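Local coordinates for protein restriction endonuclease (Mycobacterium sp., PDB 4F0Q) that cleaves DNA that carries methylated cytosine, acting as a tetrameric modification-dependent restriction endonuclease with a magnesium-binding nuclease domain, at residues Val23-Glu28 with Glu215-Asp220; Gly116-Ser121 with Ser200-Ser205; Asp207-Ser212 with Gly258-Val263; Val365-Val370 with Ser392-Val397. All coordinates share one frame; numbering follows the deposited sequence.

Contact 1: residues Val23-Glu28 with Glu215-Asp220; sequences VFVGDE and EIDGVD
Val-23 and Val-219 form the hydrogen-bonded pair of a short antiparallel ladder, and three backbone bonds link the segments. Val-23 N reaches Val-219 O at 2.9 Å, and Val-219 N returns the bond to Val-23 O. One residue beyond the strand, Val-25 N donates to Asp-217 O at 2.9 Å, tilted a little from the carbonyl plane. Asp-217 is the centre of an inverse gamma turn.

Close CA-H...O contacts fill the gaps between these bonds. At the non-hydrogen-bonded pair, Phe-24 and Gly-218 bring their CA atoms to 3.9 Å; the backbones approach so closely here that Val-23 O and Phe-24 CA lie directly against Gly-218. Gly-218 CA lies 3.2 Å from Val-23 O.

Two apolar pairs add to this. Val-23 and Val-219 lie alongside each other, CG1 of the former 3.7 Å from CG2 of the latter. The side chains of Phe-24 and Ile-216 cross at about a right angle, with Phe-24 CE1 3.7 Å from Ile-216 CB. A chi1 of -61° brings the Phe-24 ring beside Asp-217 O, which stands at its edge.

Two carboxylates fix the flanks. Asp-27, closing the type II turn that begins at Phe-24, takes Phe-24 N on OD2 from above its carboxylate plane, 2.9 Å away. Asp-217 crosses Val-25 and sends OD2 to a salt bridge with Arg-261.

Strand 175-193 supplies Phe-178 against both paired valines, strand 156-166 adds Phe-157 beside Val-219, and Leu-125 of a second subunit packs on Phe-24 and Ile-216.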
loop_
_atom_site.group_PDB
_atom_site.type_symbol
_atom_site.label_atom_id
_atom_site.label_comp_id
_atom_site.label_asym_id
_atom_site.label_seq_id
_atom_site.Cartn_x
_atom_site.Cartn_y
_atom_site.Cartn_z
ATOM N N VAL A 23 6.217 38.651 3.419
ATOM C CA VAL A 23 7.445 37.868 3.406
ATOM C C VAL A 23 7.156 36.496 2.803
ATOM O O VAL A 23 6.203 35.825 3.192
ATOM C CB VAL A 23 8.069 37.736 4.816
ATOM C CG1 VAL A 23 7.051 37.209 5.813
ATOM C CG2 VAL A 23 9.304 36.847 4.776
ATOM N N PHE A 24 7.969 36.094 1.832
ATOM C CA PHE A 24 7.738 34.841 1.125
ATOM C C PHE A 24 8.668 33.736 1.607
ATOM O O PHE A 24 9.726 34.005 2.172
ATOM C CB PHE A 24 7.888 35.042 -0.385
ATOM C CG PHE A 24 6.909 36.021 -0.962
ATOM C CD1 PHE A 24 5.662 35.600 -1.395
ATOM C CD2 PHE A 24 7.232 37.364 -1.067
ATOM C CE1 PHE A 24 4.757 36.499 -1.925
ATOM C CE2 PHE A 24 6.331 38.268 -1.596
ATOM C CZ PHE A 24 5.092 37.835 -2.026
ATOM N N VAL A 25 8.263 32.490 1.386
ATOM C CA VAL A 25 9.071 31.346 1.786
ATOM C C VAL A 25 10.369 31.302 0.988
ATOM O O VAL A 25 10.353 31.153 -0.233
ATOM C CB VAL A 25 8.311 30.021 1.599
ATOM C CG1 VAL A 25 9.192 28.847 1.995
ATOM C CG2 VAL A 25 7.027 30.027 2.412
ATOM N N GLY A 26 11.490 31.442 1.687
ATOM C CA GLY A 26 12.791 31.436 1.047
ATOM C C GLY A 26 13.442 32.805 1.048
ATOM O O GLY A 26 14.584 32.955 0.615
ATOM N N ASP A 27 12.711 33.805 1.536
ATOM C CA ASP A 27 13.225 35.169 1.617
ATOM C C ASP A 27 14.464 35.246 2.499
ATOM O O ASP A 27 14.461 34.778 3.637
ATOM C CB ASP A 27 12.151 36.128 2.138
ATOM C CG ASP A 27 11.143 36.510 1.070
ATOM O OD1 ASP A 27 11.051 35.795 0.050
ATOM O OD2 ASP A 27 10.438 37.526 1.253
ATOM N N GLU A 28 15.524 35.839 1.959
ATOM C CA GLU A 28 16.780 35.981 2.680
ATOM C C GLU A 28 16.819 37.299 3.442
ATOM O O GLU A 28 16.864 38.375 2.846
ATOM C CB GLU A 28 17.962 35.881 1.714
ATOM C CG GLU A 28 18.087 34.521 1.046
ATOM C CD GLU A 28 19.149 34.491 -0.033
ATOM O OE1 GLU A 28 19.456 35.560 -0.598
ATOM O OE2 GLU A 28 19.679 33.394 -0.314
ATOM N N GLU A 215 -2.971 32.638 -1.895
ATOM C CA GLU A 215 -2.738 33.490 -3.058
ATOM C C GLU A 215 -1.280 33.927 -3.184
ATOM O O GLU A 215 -0.845 34.364 -4.250
ATOM C CB GLU A 215 -3.655 34.715 -3.021
ATOM C CG GLU A 215 -5.123 34.391 -3.231
ATOM C CD GLU A 215 -5.995 35.629 -3.253
ATOM O OE1 GLU A 215 -5.467 36.734 -3.006
ATOM O OE2 GLU A 215 -7.208 35.498 -3.518
ATOM N N ILE A 216 -0.534 33.817 -2.091
ATOM C CA ILE A 216 0.895 34.112 -2.101
ATOM C C ILE A 216 1.661 32.990 -1.407
ATOM O O ILE A 216 1.104 32.276 -0.578
ATOM C CB ILE A 216 1.208 35.447 -1.396
ATOM C CG1 ILE A 216 0.727 35.409 0.056
ATOM C CG2 ILE A 216 0.568 36.608 -2.137
ATOM C CD1 ILE A 216 1.066 36.652 0.845
ATOM N N ASP A 217 2.934 32.830 -1.752
ATOM C CA ASP A 217 3.768 31.836 -1.088
ATOM C C ASP A 217 4.488 32.470 0.097
ATOM O O ASP A 217 5.710 32.599 0.098
ATOM C CB ASP A 217 4.777 31.223 -2.060
ATOM C CG ASP A 217 5.511 30.036 -1.463
ATOM O OD1 ASP A 217 4.905 29.312 -0.646
ATOM O OD2 ASP A 217 6.695 29.828 -1.805
ATOM N N GLY A 218 3.716 32.866 1.102
ATOM C CA GLY A 218 4.263 33.510 2.280
ATOM C C GLY A 218 3.174 34.093 3.158
ATOM O O GLY A 218 2.009 33.711 3.048
ATOM N N VAL A 219 3.549 35.021 4.034
ATOM C CA VAL A 219 2.588 35.627 4.951
ATOM C C VAL A 219 2.719 37.147 5.024
ATOM O O VAL A 219 3.749 37.717 4.660
ATOM C CB VAL A 219 2.722 35.056 6.383
ATOM C CG1 VAL A 219 2.366 33.575 6.412
ATOM C CG2 VAL A 219 4.123 35.290 6.922
ATOM N N ASP A 220 1.653 37.790 5.492
ATOM C CA ASP A 220 1.666 39.217 5.769
ATOM C C ASP A 220 1.985 39.388 7.247
ATOM O O ASP A 220 1.322 38.800 8.100
ATOM C CB ASP A 220 0.301 39.832 5.450
ATOM C CG ASP A 220 0.340 41.350 5.372
ATOM O OD1 ASP A 220 1.218 41.968 6.010
ATOM O OD2 ASP A 220 -0.515 41.928 4.670
#

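Contact 2: residues Gly116-Ser121 with Ser200-Ser205; sequences GDHKPS and SFPNLS
Gly-116 and Leu-204 stand at one end of a loop and a strand that run in nearly opposite directions, 173° apart, and Gly-116 N donates to Leu-204 O in the carbonyl plane at 2.9 Å. Beyond this bond the backbones are no longer joined as a ladder, and side chains fill the space between them. Asn-203 comes first: with CG anti to the backbone N (chi1 -163°), its amide is carried toward the loop, where OD1 accepts a weak bond from His-118 N at 3.4 Å. The same oxygen takes a weak bond from Leu-204 N, while ND2 is held by Gln-192. His-118 lays its imidazole over the next peptide, so that Pro-202 O sits over one ring face, 3.0 Å from His-118 CD2; Pro-202 CG approaches the NE2 side of the ring.

Strand 200-210 pairs antiparallel with strand 111-115 in the large mixed sheet of the N-terminal region, assigned to the PUA clan, and residues 116-121 continue along it as a loop after the pairing ends.

Phe-201 and His-118 slide past each other in opposite directions. The phenyl ring, set between its own backbone N and carbonyl carbon, offers a face to Pro-120. Pro-120 CD makes a CH-pi contact, 4.0 Å from the Phe-201 ring centroid and 16° off its normal, and Pro-120 CG touches Phe-201 CE1 at 3.6 Å. At the far end a water donates to Pro-120 O; its bridge onward to Ser-200 O is doubtful. Ser-200 OG hydrogen-bonds Thr-145 OG1 of a third subunit.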
loop_
_atom_site.group_PDB
_atom_site.type_symbol
_atom_site.label_atom_id
_atom_site.label_comp_id
_atom_site.label_asym_id
_atom_site.label_seq_id
_atom_site.Cartn_x
_atom_site.Cartn_y
_atom_site.Cartn_z
ATOM N N GLY A 116 13.612 19.798 20.311
ATOM C CA GLY A 116 13.585 20.804 21.357
ATOM C C GLY A 116 14.943 21.290 21.834
ATOM O O GLY A 116 15.967 21.033 21.200
ATOM N N ASP A 117 14.949 21.993 22.963
ATOM C CA ASP A 117 16.171 22.602 23.478
ATOM C C ASP A 117 16.685 21.927 24.748
ATOM O O ASP A 117 17.485 22.505 25.483
ATOM C CB ASP A 117 15.959 24.097 23.735
ATOM C CG ASP A 117 15.052 24.362 24.922
ATOM O OD1 ASP A 117 14.114 23.570 25.147
ATOM O OD2 ASP A 117 15.281 25.363 25.633
ATOM N N HIS A 118 16.221 20.709 25.008
ATOM C CA HIS A 118 16.707 19.945 26.150
ATOM C C HIS A 118 18.173 19.591 25.929
ATOM O O HIS A 118 18.565 19.186 24.834
ATOM C CB HIS A 118 15.875 18.678 26.346
ATOM C CG HIS A 118 16.059 18.031 27.684
ATOM N ND1 HIS A 118 15.119 18.118 28.688
ATOM C CD2 HIS A 118 17.074 17.288 28.184
ATOM C CE1 HIS A 118 15.544 17.454 29.747
ATOM N NE2 HIS A 118 16.729 16.940 29.467
ATOM N N LYS A 119 18.982 19.751 26.970
ATOM C CA LYS A 119 20.420 19.538 26.863
ATOM C C LYS A 119 20.869 18.342 27.700
ATOM O O LYS A 119 20.154 17.916 28.607
ATOM C CB LYS A 119 21.170 20.805 27.289
ATOM C CG LYS A 119 20.961 21.987 26.355
ATOM C CD LYS A 119 21.879 23.144 26.717
ATOM C CE LYS A 119 21.714 24.303 25.747
ATOM N NZ LYS A 119 22.627 25.432 26.073
ATOM N N PRO A 120 22.050 17.782 27.385
ATOM C CA PRO A 120 22.606 16.678 28.175
ATOM C C PRO A 120 22.798 17.035 29.650
ATOM O O PRO A 120 22.732 16.152 30.506
ATOM C CB PRO A 120 23.966 16.437 27.518
ATOM C CG PRO A 120 23.781 16.872 26.115
ATOM C CD PRO A 120 22.849 18.045 26.174
ATOM N N SER A 121 23.028 18.312 29.937
ATOM C CA SER A 121 23.274 18.757 31.305
ATOM C C SER A 121 21.992 19.165 32.024
ATOM O O SER A 121 22.019 19.518 33.202
ATOM C CB SER A 121 24.267 19.921 31.316
ATOM O OG SER A 121 23.767 21.022 30.576
ATOM N N SER A 200 23.575 10.727 26.974
ATOM C CA SER A 200 22.231 10.538 26.443
ATOM C C SER A 200 21.226 11.342 27.260
ATOM O O SER A 200 21.421 11.554 28.455
ATOM C CB SER A 200 21.856 9.056 26.444
ATOM O OG SER A 200 22.736 8.313 25.621
ATOM N N PHE A 201 20.154 11.790 26.614
ATOM C CA PHE A 201 19.197 12.672 27.275
ATOM C C PHE A 201 17.833 12.679 26.589
ATOM O O PHE A 201 17.748 12.541 25.370
ATOM C CB PHE A 201 19.754 14.099 27.339
ATOM C CG PHE A 201 20.011 14.714 25.991
ATOM C CD1 PHE A 201 21.200 14.477 25.320
ATOM C CD2 PHE A 201 19.067 15.536 25.398
ATOM C CE1 PHE A 201 21.439 15.041 24.083
ATOM C CE2 PHE A 201 19.301 16.104 24.159
ATOM C CZ PHE A 201 20.488 15.856 23.502
ATOM N N PRO A 202 16.759 12.844 27.376
ATOM C CA PRO A 202 15.411 12.967 26.814
ATOM C C PRO A 202 15.246 14.292 26.082
ATOM O O PRO A 202 16.034 15.211 26.296
ATOM C CB PRO A 202 14.514 12.939 28.053
ATOM C CG PRO A 202 15.378 13.448 29.150
ATOM C CD PRO A 202 16.749 12.918 28.848
ATOM N N ASN A 203 14.229 14.381 25.231
ATOM C CA ASN A 203 13.976 15.574 24.436
ATOM C C ASN A 203 12.616 15.473 23.757
ATOM O O ASN A 203 11.985 14.413 23.762
ATOM C CB ASN A 203 15.077 15.765 23.388
ATOM C CG ASN A 203 15.111 17.174 22.822
ATOM O OD1 ASN A 203 14.638 18.122 23.449
ATOM N ND2 ASN A 203 15.671 17.317 21.628
ATOM N N LEU A 204 12.167 16.579 23.173
ATOM C CA LEU A 204 10.894 16.607 22.468
ATOM C C LEU A 204 11.110 16.674 20.961
ATOM O O LEU A 204 11.843 17.529 20.466
ATOM C CB LEU A 204 10.051 17.794 22.933
ATOM C CG LEU A 204 9.767 17.878 24.435
ATOM C CD1 LEU A 204 8.882 19.074 24.742
ATOM C CD2 LEU A 204 9.131 16.594 24.939
ATOM N N SER A 205 10.472 15.758 20.240
ATOM C CA SER A 205 10.524 15.741 18.784
ATOM C C SER A 205 9.171 16.161 18.223
ATOM O O SER A 205 8.137 15.612 18.599
ATOM C CB SER A 205 10.901 14.348 18.277
ATOM O OG SER A 205 11.010 14.330 16.865
HETATM O O HOH W 1 22.823 13.495 28.710
#

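Contact 3: residues Asp207-Ser212 with Gly258-Val263; sequences DLAVVS and GIRRRV
A single backbone bridge between Val-211 and Arg-260 joins the last part of segment 207-212, where strand 200-210 runs out into loop, to the loop that follows helix 243-251. Two bonds make it: Arg-261 N donates to Val-210 O at 2.7 Å, close to the line of the carbonyl, and Ser-212 N reaches Ile-259 O at 2.8 Å, tilted 24° from the carbonyl plane. Between them Val-211 CA also comes within 3.3 Å of Ile-259 O.

The side chains part on leaving the bridge. Arg-261 is extended as far as NE; a chi1 of 179° sends the chain away from its backbone N and alongside Val-210, and Arg-261 CD lies 4.1 Å from Val-210 CG1. Arg-260 instead bends at chi3 (-68°), which folds its head back so that NH1 lies 3.7 Å from Ala-209 CB and binds Glu-185. A water links Ser-212 OG to Arg-262 N.

Ile-259 and Val-211 both pack on Ile-183 of strand 175-193 and on Ser-244 of helix 243-251. Val-263 pairs in parallel with a strand of a second subunit. The arrangement is an isolated beta bridge, here fastening a connecting loop to the chain that leaves a sheet strand.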
loop_
_atom_site.group_PDB
_atom_site.type_symbol
_atom_site.label_atom_id
_atom_site.label_comp_id
_atom_site.label_asym_id
_atom_site.label_seq_id
_atom_site.Cartn_x
_atom_site.Cartn_y
_atom_site.Cartn_z
ATOM N N ASP A 207 6.620 17.096 14.905
ATOM C CA ASP A 207 6.197 17.132 13.513
ATOM C C ASP A 207 5.428 18.420 13.270
ATOM O O ASP A 207 4.335 18.616 13.815
ATOM C CB ASP A 207 5.305 15.935 13.181
ATOM C CG ASP A 207 6.079 14.638 13.088
ATOM O OD1 ASP A 207 7.252 14.671 12.662
ATOM O OD2 ASP A 207 5.509 13.583 13.436
ATOM N N LEU A 208 6.008 19.297 12.454
ATOM C CA LEU A 208 5.411 20.591 12.152
ATOM C C LEU A 208 4.879 20.632 10.727
ATOM O O LEU A 208 5.516 20.134 9.796
ATOM C CB LEU A 208 6.434 21.713 12.353
ATOM C CG LEU A 208 7.076 21.835 13.735
ATOM C CD1 LEU A 208 8.080 22.975 13.753
ATOM C CD2 LEU A 208 6.018 22.034 14.807
ATOM N N ALA A 209 3.708 21.237 10.565
ATOM C CA ALA A 209 3.082 21.370 9.258
ATOM C C ALA A 209 3.099 22.823 8.797
ATOM O O ALA A 209 2.345 23.652 9.307
ATOM C CB ALA A 209 1.656 20.844 9.300
ATOM N N VAL A 210 3.966 23.127 7.838
ATOM C CA VAL A 210 4.033 24.466 7.268
ATOM C C VAL A 210 2.801 24.722 6.409
ATOM O O VAL A 210 2.561 24.017 5.431
ATOM C CB VAL A 210 5.301 24.657 6.418
ATOM C CG1 VAL A 210 5.325 26.047 5.804
ATOM C CG2 VAL A 210 6.542 24.423 7.263
ATOM N N VAL A 211 2.021 25.732 6.781
ATOM C CA VAL A 211 0.753 26.008 6.112
ATOM C C VAL A 211 0.924 26.661 4.743
ATOM O O VAL A 211 1.816 27.486 4.538
ATOM C CB VAL A 211 -0.173 26.888 6.984
ATOM C CG1 VAL A 211 -0.610 26.130 8.224
ATOM C CG2 VAL A 211 0.522 28.186 7.365
ATOM N N SER A 212 0.060 26.278 3.808
ATOM C CA SER A 212 0.037 26.886 2.484
ATOM C C SER A 212 -0.353 28.354 2.596
ATOM O O SER A 212 -1.228 28.713 3.384
ATOM C CB SER A 212 -0.946 26.148 1.575
ATOM O OG SER A 212 -1.013 26.754 0.296
ATOM N N GLY A 258 -4.920 18.912 4.748
ATOM C CA GLY A 258 -5.183 19.593 3.493
ATOM C C GLY A 258 -4.685 21.023 3.412
ATOM O O GLY A 258 -4.976 21.727 2.445
ATOM N N ILE A 259 -3.928 21.457 4.415
ATOM C CA ILE A 259 -3.447 22.837 4.454
ATOM C C ILE A 259 -1.924 22.947 4.434
ATOM O O ILE A 259 -1.374 24.034 4.604
ATOM C CB ILE A 259 -3.986 23.594 5.685
ATOM C CG1 ILE A 259 -3.534 22.907 6.975
ATOM C CG2 ILE A 259 -5.504 23.695 5.630
ATOM C CD1 ILE A 259 -4.094 23.540 8.228
ATOM N N ARG A 260 -1.245 21.823 4.225
ATOM C CA ARG A 260 0.212 21.818 4.176
ATOM C C ARG A 260 0.731 22.461 2.895
ATOM O O ARG A 260 0.139 22.304 1.828
ATOM C CB ARG A 260 0.752 20.392 4.301
ATOM C CG ARG A 260 1.497 20.120 5.594
ATOM C CD ARG A 260 2.061 18.710 5.612
ATOM N NE ARG A 260 1.009 17.701 5.673
ATOM C CZ ARG A 260 0.603 17.118 6.797
ATOM N NH1 ARG A 260 1.166 17.444 7.951
ATOM N NH2 ARG A 260 -0.361 16.208 6.766
ATOM N N ARG A 261 1.841 23.184 3.011
ATOM C CA ARG A 261 2.472 23.818 1.858
ATOM C C ARG A 261 2.990 22.770 0.876
ATOM O O ARG A 261 3.588 21.773 1.275
ATOM C CB ARG A 261 3.615 24.732 2.306
ATOM C CG ARG A 261 4.343 25.429 1.166
ATOM C CD ARG A 261 5.442 26.343 1.685
ATOM N NE ARG A 261 6.116 27.062 0.608
ATOM C CZ ARG A 261 7.242 26.659 0.027
ATOM N NH1 ARG A 261 7.827 25.535 0.419
ATOM N NH2 ARG A 261 7.785 27.380 -0.945
ATOM N N ARG A 262 2.752 23.004 -0.411
ATOM C CA ARG A 262 3.156 22.065 -1.447
ATOM C C ARG A 262 3.900 22.768 -2.575
ATOM O O ARG A 262 3.441 23.784 -3.095
ATOM C CB ARG A 262 1.932 21.336 -2.007
ATOM C CG ARG A 262 2.249 20.295 -3.065
ATOM C CD ARG A 262 3.064 19.148 -2.490
ATOM N NE ARG A 262 3.103 18.006 -3.398
ATOM C CZ ARG A 262 4.021 17.831 -4.341
ATOM N NH1 ARG A 262 4.989 18.723 -4.502
ATOM N NH2 ARG A 262 3.974 16.761 -5.124
ATOM N N VAL A 263 5.055 22.225 -2.946
ATOM C CA VAL A 263 5.818 22.745 -4.073
ATOM C C VAL A 263 6.003 21.663 -5.127
ATOM O O VAL A 263 6.625 20.633 -4.866
ATOM C CB VAL A 263 7.201 23.268 -3.640
ATOM C CG1 VAL A 263 8.018 23.673 -4.855
ATOM C CG2 VAL A 263 7.049 24.437 -2.683
HETATM O O HOH W 2 1.214 25.581 -1.054
#

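Contact 4: residues Val365-Val370 with Ser392-Val397; sequences VSPEQV and SRQAQV
Val-365 O is gripped twice by Ser-392, whose N and OG each donate to it at 3.0 Å. Both donors come from the same face of the carbonyl plane, tilted by 25° and 29°. Ser-392 OG can do this because it stands between its own backbone N and carbonyl carbon (chi1 62°). The hydroxyl also lies 3.4 Å from Pro-367 CD, so the proline ring borders the polar grip. Next to it, Ala-395 CB rests 3.8 Å from Pro-367 CA.

The second shell sets these groups in place. Ser-392 is the N-cap of helix 393-401, and the oxygen that donates to Val-365 also accepts a weak bond from Ala-395 N. Across from it, Ser-366 caps helix 367-374: Gln-369 N donates to Ser-366 OG at 3.3 Å, and Ser-366 N to Gln-369 OE1 at 3.0 Å, the latter from above the amide plane.

Farther out, Val-365 packs on Tyr-385 and Thr-387 of strand 381-387, and Glu-368 makes a salt bridge to Arg-372 of a fourth subunit. The magnesium ion is about 10 Å from the side chain of Val-365. Reciprocal bonds between Ser-366 and Gln-369 make a capping box at the start of helix 367-374, beside the Ser-392-capped N-terminus of helix 393-401 in this PD-(D/E)XK-type nuclease domain.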
loop_
_atom_site.group_PDB
_atom_site.type_symbol
_atom_site.label_atom_id
_atom_site.label_comp_id
_atom_site.label_asym_id
_atom_site.label_seq_id
_atom_site.Cartn_x
_atom_site.Cartn_y
_atom_site.Cartn_z
ATOM N N VAL A 365 21.931 1.973 -9.706
ATOM C CA VAL A 365 21.012 0.853 -9.881
ATOM C C VAL A 365 20.138 1.043 -11.120
ATOM O O VAL A 365 19.452 2.056 -11.259
ATOM C CB VAL A 365 20.115 0.658 -8.640
ATOM C CG1 VAL A 365 19.017 -0.358 -8.921
ATOM C CG2 VAL A 365 20.954 0.233 -7.444
ATOM N N SER A 366 20.167 0.057 -12.010
ATOM C CA SER A 366 19.470 0.134 -13.290
ATOM C C SER A 366 17.959 -0.040 -13.135
ATOM O O SER A 366 17.496 -0.584 -12.134
ATOM C CB SER A 366 20.022 -0.930 -14.243
ATOM O OG SER A 366 19.612 -2.225 -13.846
ATOM N N PRO A 367 17.181 0.434 -14.127
ATOM C CA PRO A 367 15.726 0.239 -14.128
ATOM C C PRO A 367 15.315 -1.234 -14.143
ATOM O O PRO A 367 14.262 -1.581 -13.605
ATOM C CB PRO A 367 15.277 0.933 -15.424
ATOM C CG PRO A 367 16.520 1.096 -16.240
ATOM C CD PRO A 367 17.613 1.287 -15.247
ATOM N N GLU A 368 16.135 -2.086 -14.754
ATOM C CA GLU A 368 15.864 -3.520 -14.767
ATOM C C GLU A 368 15.920 -4.087 -13.352
ATOM O O GLU A 368 15.072 -4.891 -12.955
ATOM C CB GLU A 368 16.865 -4.257 -15.661
ATOM C CG GLU A 368 16.779 -3.904 -17.139
ATOM C CD GLU A 368 17.836 -2.907 -17.564
ATOM O OE1 GLU A 368 18.640 -2.490 -16.705
ATOM O OE2 GLU A 368 17.869 -2.544 -18.760
ATOM N N GLN A 369 16.923 -3.651 -12.597
ATOM C CA GLN A 369 17.146 -4.136 -11.241
ATOM C C GLN A 369 15.999 -3.797 -10.290
ATOM O O GLN A 369 15.650 -4.599 -9.424
ATOM C CB GLN A 369 18.478 -3.608 -10.701
ATOM C CG GLN A 369 19.693 -4.230 -11.374
ATOM C CD GLN A 369 20.962 -3.426 -11.170
ATOM O OE1 GLN A 369 20.956 -2.393 -10.505
ATOM N NE2 GLN A 369 22.061 -3.897 -11.748
ATOM N N VAL A 370 15.408 -2.616 -10.452
ATOM C CA VAL A 370 14.255 -2.244 -9.636
ATOM C C VAL A 370 12.990 -2.921 -10.161
ATOM O O VAL A 370 12.133 -3.355 -9.384
ATOM C CB VAL A 370 14.043 -0.715 -9.633
ATOM C CG1 VAL A 370 12.863 -0.339 -8.751
ATOM C CG2 VAL A 370 15.306 -0.005 -9.170
ATOM N N SER A 392 19.582 5.040 -10.898
ATOM C CA SER A 392 19.750 5.766 -12.152
ATOM C C SER A 392 18.554 6.664 -12.438
ATOM O O SER A 392 17.467 6.453 -11.900
ATOM C CB SER A 392 19.965 4.792 -13.311
ATOM O OG SER A 392 18.841 3.948 -13.482
ATOM N N ARG A 393 18.764 7.666 -13.285
ATOM C CA ARG A 393 17.708 8.611 -13.619
ATOM C C ARG A 393 16.549 7.910 -14.316
ATOM O O ARG A 393 15.383 8.194 -14.039
ATOM C CB ARG A 393 18.249 9.737 -14.500
ATOM C CG ARG A 393 17.258 10.865 -14.708
ATOM C CD ARG A 393 17.864 12.023 -15.478
ATOM N NE ARG A 393 17.043 13.224 -15.356
ATOM C CZ ARG A 393 15.998 13.499 -16.129
ATOM N NH1 ARG A 393 15.640 12.658 -17.089
ATOM N NH2 ARG A 393 15.310 14.618 -15.942
ATOM N N GLN A 394 16.879 6.987 -15.213
ATOM C CA GLN A 394 15.868 6.263 -15.974
ATOM C C GLN A 394 15.012 5.382 -15.069
ATOM O O GLN A 394 13.809 5.237 -15.290
ATOM C CB GLN A 394 16.522 5.424 -17.073
ATOM C CG GLN A 394 15.533 4.809 -18.050
ATOM C CD GLN A 394 14.682 5.850 -18.754
ATOM O OE1 GLN A 394 15.132 6.966 -19.017
ATOM N NE2 GLN A 394 13.441 5.490 -19.060
ATOM N N ALA A 395 15.636 4.802 -14.048
ATOM C CA ALA A 395 14.919 3.982 -13.078
ATOM C C ALA A 395 13.856 4.807 -12.361
ATOM O O ALA A 395 12.688 4.420 -12.303
ATOM C CB ALA A 395 15.890 3.379 -12.075
ATOM N N GLN A 396 14.274 5.950 -11.827
ATOM C CA GLN A 396 13.372 6.856 -11.126
ATOM C C GLN A 396 12.265 7.358 -12.048
ATOM O O GLN A 396 11.111 7.471 -11.638
ATOM C CB GLN A 396 14.152 8.037 -10.549
ATOM C CG GLN A 396 15.329 7.632 -9.677
ATOM C CD GLN A 396 16.101 8.823 -9.148
ATOM O OE1 GLN A 396 15.624 9.549 -8.278
ATOM N NE2 GLN A 396 17.301 9.032 -9.677
ATOM N N VAL A 397 12.627 7.657 -13.293
ATOM C CA VAL A 397 11.659 8.105 -14.290
ATOM C C VAL A 397 10.590 7.043 -14.538
ATOM O O VAL A 397 9.397 7.345 -14.572
ATOM C CB VAL A 397 12.350 8.481 -15.623
ATOM C CG1 VAL A 397 11.338 8.547 -16.759
ATOM C CG2 VAL A 397 13.088 9.805 -15.484
#

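How the contacts relate
From the N terminus, contact 1 opens at residues 23-28 and closes 187 residues later at 215-220, joining strand 22-24 to strand 218-220, which follows strand 200-210 of the large sheet. Contact 2 nests inside that loop, tying 116-121 to strand 200-210. Contact 3 starts farther along the same strand, opens within contact 1 and closes beyond it at 258-263, so the two cross; they also touch, Val-25 packing on Arg-261, with their centres 13 Å apart. Both meet a second subunit, while contacts 2 and 3 share a third. Contact 4 follows in series, a short loop within the nuclease domain, with its nearest atoms about 13 Å from contact 3.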